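Local structure of citrate lyase (Yersinia pestis, 3QLL) at residues 168-176 against 209-217. The protein probably acts as a magnesium-dependent lyase of the HpcH/HpaI aldolase/citrate lyase family, resembling the beta subunit of citrate lyase. Residues are numbered along the deposited sequence; the frame is centred on the assembly and turned at random.
Sequences RGLNAVESI and ARARLVSAC
Ala209 meets Leu170 where two neighbouring helical elements of the outer layer of the eight-stranded parallel beta/alpha (TIM-type) barrel pack together: the broken helix of residues 167-171 and 173-177, which follows strand 159-164, and helix 203-220, which precedes strand 224-226. Both methyls of Leu170 rest against Ala209, CD2 lying 3.6 Å from Ala209 CB and CD1 near the Ala209 carbonyl oxygen. Leu170 also touches Met193 of helix 190-197.

One turn on, Arg212 spans the gap as a knob set among Leu170, Asn171, Val173 and Glu174. Its CG is anti to the backbone N (chi1 -161°) and the chain runs extended to NE, which carries the guanidinium across to the break between the two short helices. There it grips Glu174 side-on in a two-nitrogen salt bridge, with the carboxylate nearly coplanar: Arg212 NE donates to Glu174 OE2 at 2.7 Å along an almost straight bond (169°) to the syn lone pair, and Arg212 NH2 reaches Glu174 OE1 at 3.0 Å. The bend of Glu174 at chi2 (74°) turns its carboxylate back toward the arginine. Arg212 NH1 bonds to a lone pair of Asn171 OD1 at 3.2 Å, so three bonds fix the rotation of the planar group. The Leu170 carbonyl oxygen sits over the centre of one guanidinium face, where it would be expected to favour the positive charge. Met219 of a third subunit packs against Asn171.

Leu213 packs its CD1 against Val173 CG2 at 3.7 Å, and both side chains rest on Ile164 of strand 159-164, joining the helical layer to the barrel wall. The small Ala216 permits close approach of the backbones, its CA 5.2 Å from Glu174 CA, and its CB lies 3.9 Å from Val173 CG1.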
loop_
_atom_site.group_PDB
_atom_site.type_symbol
_atom_site.label_atom_id
_atom_site.label_comp_id
_atom_site.label_asym_id
_atom_site.label_seq_id
_atom_site.Cartn_x
_atom_site.Cartn_y
_atom_site.Cartn_z
ATOM N N ARG A 168 -5.619 8.426 -10.202
ATOM C CA ARG A 168 -5.861 9.734 -9.609
ATOM C C ARG A 168 -6.888 9.688 -8.448
ATOM O O ARG A 168 -6.632 10.230 -7.354
ATOM C CB ARG A 168 -6.326 10.685 -10.706
ATOM C CG ARG A 168 -6.307 12.142 -10.401
ATOM C CD ARG A 168 -6.795 12.946 -11.620
ATOM N NE ARG A 168 -5.747 13.166 -12.616
ATOM C CZ ARG A 168 -4.859 14.155 -12.515
ATOM N NH1 ARG A 168 -4.899 14.963 -11.455
ATOM N NH2 ARG A 168 -3.920 14.326 -13.441
ATOM N N GLY A 169 -7.989 8.962 -8.653
ATOM C CA GLY A 169 -8.973 8.745 -7.608
ATOM C C GLY A 169 -8.393 8.014 -6.401
ATOM O O GLY A 169 -8.633 8.407 -5.257
ATOM N N LEU A 170 -7.645 6.945 -6.649
ATOM C CA LEU A 170 -7.040 6.191 -5.567
ATOM C C LEU A 170 -6.073 7.041 -4.720
ATOM O O LEU A 170 -6.092 6.968 -3.493
ATOM C CB LEU A 170 -6.297 4.980 -6.128
ATOM C CG LEU A 170 -5.722 4.068 -5.044
ATOM C CD1 LEU A 170 -6.821 3.485 -4.186
ATOM C CD2 LEU A 170 -4.924 2.983 -5.728
ATOM N N ASN A 171 -5.239 7.850 -5.372
ATOM C CA ASN A 171 -4.281 8.706 -4.648
ATOM C C ASN A 171 -4.981 9.785 -3.803
ATOM O O ASN A 171 -4.395 10.334 -2.888
ATOM C CB ASN A 171 -3.229 9.326 -5.593
ATOM C CG ASN A 171 -2.201 8.302 -6.032
ATOM O OD1 ASN A 171 -2.012 7.288 -5.370
ATOM N ND2 ASN A 171 -1.553 8.542 -7.140
ATOM N N ALA A 172 -6.220 10.111 -4.152
ATOM C CA ALA A 172 -6.950 11.097 -3.386
ATOM C C ALA A 172 -8.046 10.437 -2.545
ATOM O O ALA A 172 -8.950 11.130 -2.091
ATOM C CB ALA A 172 -7.558 12.154 -4.318
ATOM N N VAL A 173 -7.982 9.113 -2.351
ATOM C CA VAL A 173 -9.131 8.407 -1.764
ATOM C C VAL A 173 -9.446 8.862 -0.330
ATOM O O VAL A 173 -10.601 8.924 0.062
ATOM C CB VAL A 173 -9.024 6.840 -1.864
ATOM C CG1 VAL A 173 -8.019 6.254 -0.850
ATOM C CG2 VAL A 173 -10.395 6.205 -1.679
ATOM N N GLU A 174 -8.413 9.214 0.427
ATOM C CA GLU A 174 -8.614 9.706 1.775
ATOM C C GLU A 174 -9.424 11.002 1.756
ATOM O O GLU A 174 -10.366 11.158 2.518
ATOM C CB GLU A 174 -7.267 9.886 2.516
ATOM C CG GLU A 174 -6.531 8.525 2.701
ATOM C CD GLU A 174 -5.903 7.985 1.400
ATOM O OE1 GLU A 174 -5.679 8.791 0.473
ATOM O OE2 GLU A 174 -5.639 6.757 1.300
ATOM N N SER A 175 -9.087 11.923 0.873
ATOM C CA SER A 175 -9.822 13.176 0.851
ATOM C C SER A 175 -11.236 13.034 0.257
ATOM O O SER A 175 -12.113 13.794 0.668
ATOM C CB SER A 175 -9.011 14.271 0.132
ATOM O OG SER A 175 -8.990 14.188 -1.270
ATOM N N ILE A 176 -11.434 12.139 -0.721
ATOM C CA ILE A 176 -12.765 11.824 -1.286
ATOM C C ILE A 176 -13.737 11.229 -0.251
ATOM O O ILE A 176 -14.921 11.566 -0.231
ATOM C CB ILE A 176 -12.629 10.864 -2.504
ATOM C CG1 ILE A 176 -11.976 11.627 -3.652
ATOM C CG2 ILE A 176 -13.985 10.239 -2.895
ATOM C CD1 ILE A 176 -11.446 10.748 -4.786
ATOM N N ALA A 209 -4.753 -1.416 -3.883
ATOM C CA ALA A 209 -5.793 -0.432 -4.159
ATOM C C ALA A 209 -7.045 -0.679 -3.326
ATOM O O ALA A 209 -7.665 0.258 -2.827
ATOM C CB ALA A 209 -6.134 -0.425 -5.641
ATOM N N ARG A 210 -7.412 -1.948 -3.181
ATOM C CA ARG A 210 -8.640 -2.324 -2.451
ATOM C C ARG A 210 -8.442 -2.055 -0.955
ATOM O O ARG A 210 -9.370 -1.602 -0.304
ATOM C CB ARG A 210 -9.037 -3.784 -2.691
ATOM C CG ARG A 210 -9.892 -4.035 -3.963
ATOM C CD ARG A 210 -10.368 -5.528 -3.975
ATOM N NE ARG A 210 -11.420 -5.841 -4.946
ATOM C CZ ARG A 210 -11.125 -6.397 -6.135
ATOM N NH1 ARG A 210 -9.825 -6.649 -6.433
ATOM N NH2 ARG A 210 -12.084 -6.690 -7.029
ATOM N N ALA A 211 -7.269 -2.400 -0.417
ATOM C CA ALA A 211 -7.023 -2.203 0.991
ATOM C C ALA A 211 -7.054 -0.702 1.325
ATOM O O ALA A 211 -7.619 -0.314 2.341
ATOM C CB ALA A 211 -5.699 -2.856 1.422
ATOM N N ARG A 212 -6.498 0.123 0.440
ATOM C CA ARG A 212 -6.505 1.570 0.617
ATOM C C ARG A 212 -7.919 2.126 0.527
ATOM O O ARG A 212 -8.271 3.056 1.257
ATOM C CB ARG A 212 -5.587 2.251 -0.402
ATOM C CG ARG A 212 -5.207 3.632 0.014
ATOM C CD ARG A 212 -4.183 4.283 -0.896
ATOM N NE ARG A 212 -4.123 5.727 -0.685
ATOM C CZ ARG A 212 -3.484 6.537 -1.502
ATOM N NH1 ARG A 212 -2.865 6.010 -2.545
ATOM N NH2 ARG A 212 -3.453 7.845 -1.273
ATOM N N LEU A 213 -8.740 1.562 -0.356
ATOM C CA LEU A 213 -10.118 2.034 -0.434
ATOM C C LEU A 213 -10.903 1.713 0.846
ATOM O O LEU A 213 -11.510 2.616 1.448
ATOM C CB LEU A 213 -10.827 1.449 -1.647
ATOM C CG LEU A 213 -12.335 1.733 -1.690
ATOM C CD1 LEU A 213 -12.580 3.226 -1.792
ATOM C CD2 LEU A 213 -12.994 1.024 -2.848
ATOM N N VAL A 214 -10.808 0.464 1.307
ATOM C CA VAL A 214 -11.528 0.020 2.508
ATOM C C VAL A 214 -11.105 0.865 3.727
ATOM O O VAL A 214 -11.949 1.363 4.470
ATOM C CB VAL A 214 -11.285 -1.492 2.780
ATOM C CG1 VAL A 214 -11.838 -1.908 4.133
ATOM C CG2 VAL A 214 -11.925 -2.304 1.702
ATOM N N SER A 215 -9.805 1.074 3.892
ATOM C CA SER A 215 -9.295 1.902 4.983
ATOM C C SER A 215 -9.905 3.330 5.029
ATOM O O SER A 215 -10.283 3.814 6.069
ATOM C CB SER A 215 -7.768 1.982 4.907
ATOM O OG SER A 215 -7.289 2.934 5.826
ATOM N N ALA A 216 -10.008 3.970 3.879
ATOM C CA ALA A 216 -10.544 5.313 3.742
ATOM C C ALA A 216 -12.030 5.346 4.098
ATOM O O ALA A 216 -12.495 6.234 4.838
ATOM C CB ALA A 216 -10.300 5.845 2.310
ATOM N N CYS A 217 -12.752 4.328 3.640
ATOM C CA CYS A 217 -14.164 4.136 4.002
ATOM C C CYS A 217 -14.387 3.982 5.499
ATOM O O CYS A 217 -15.214 4.721 6.089
ATOM C CB CYS A 217 -14.747 2.916 3.247
ATOM S SG CYS A 217 -14.904 3.344 1.433
#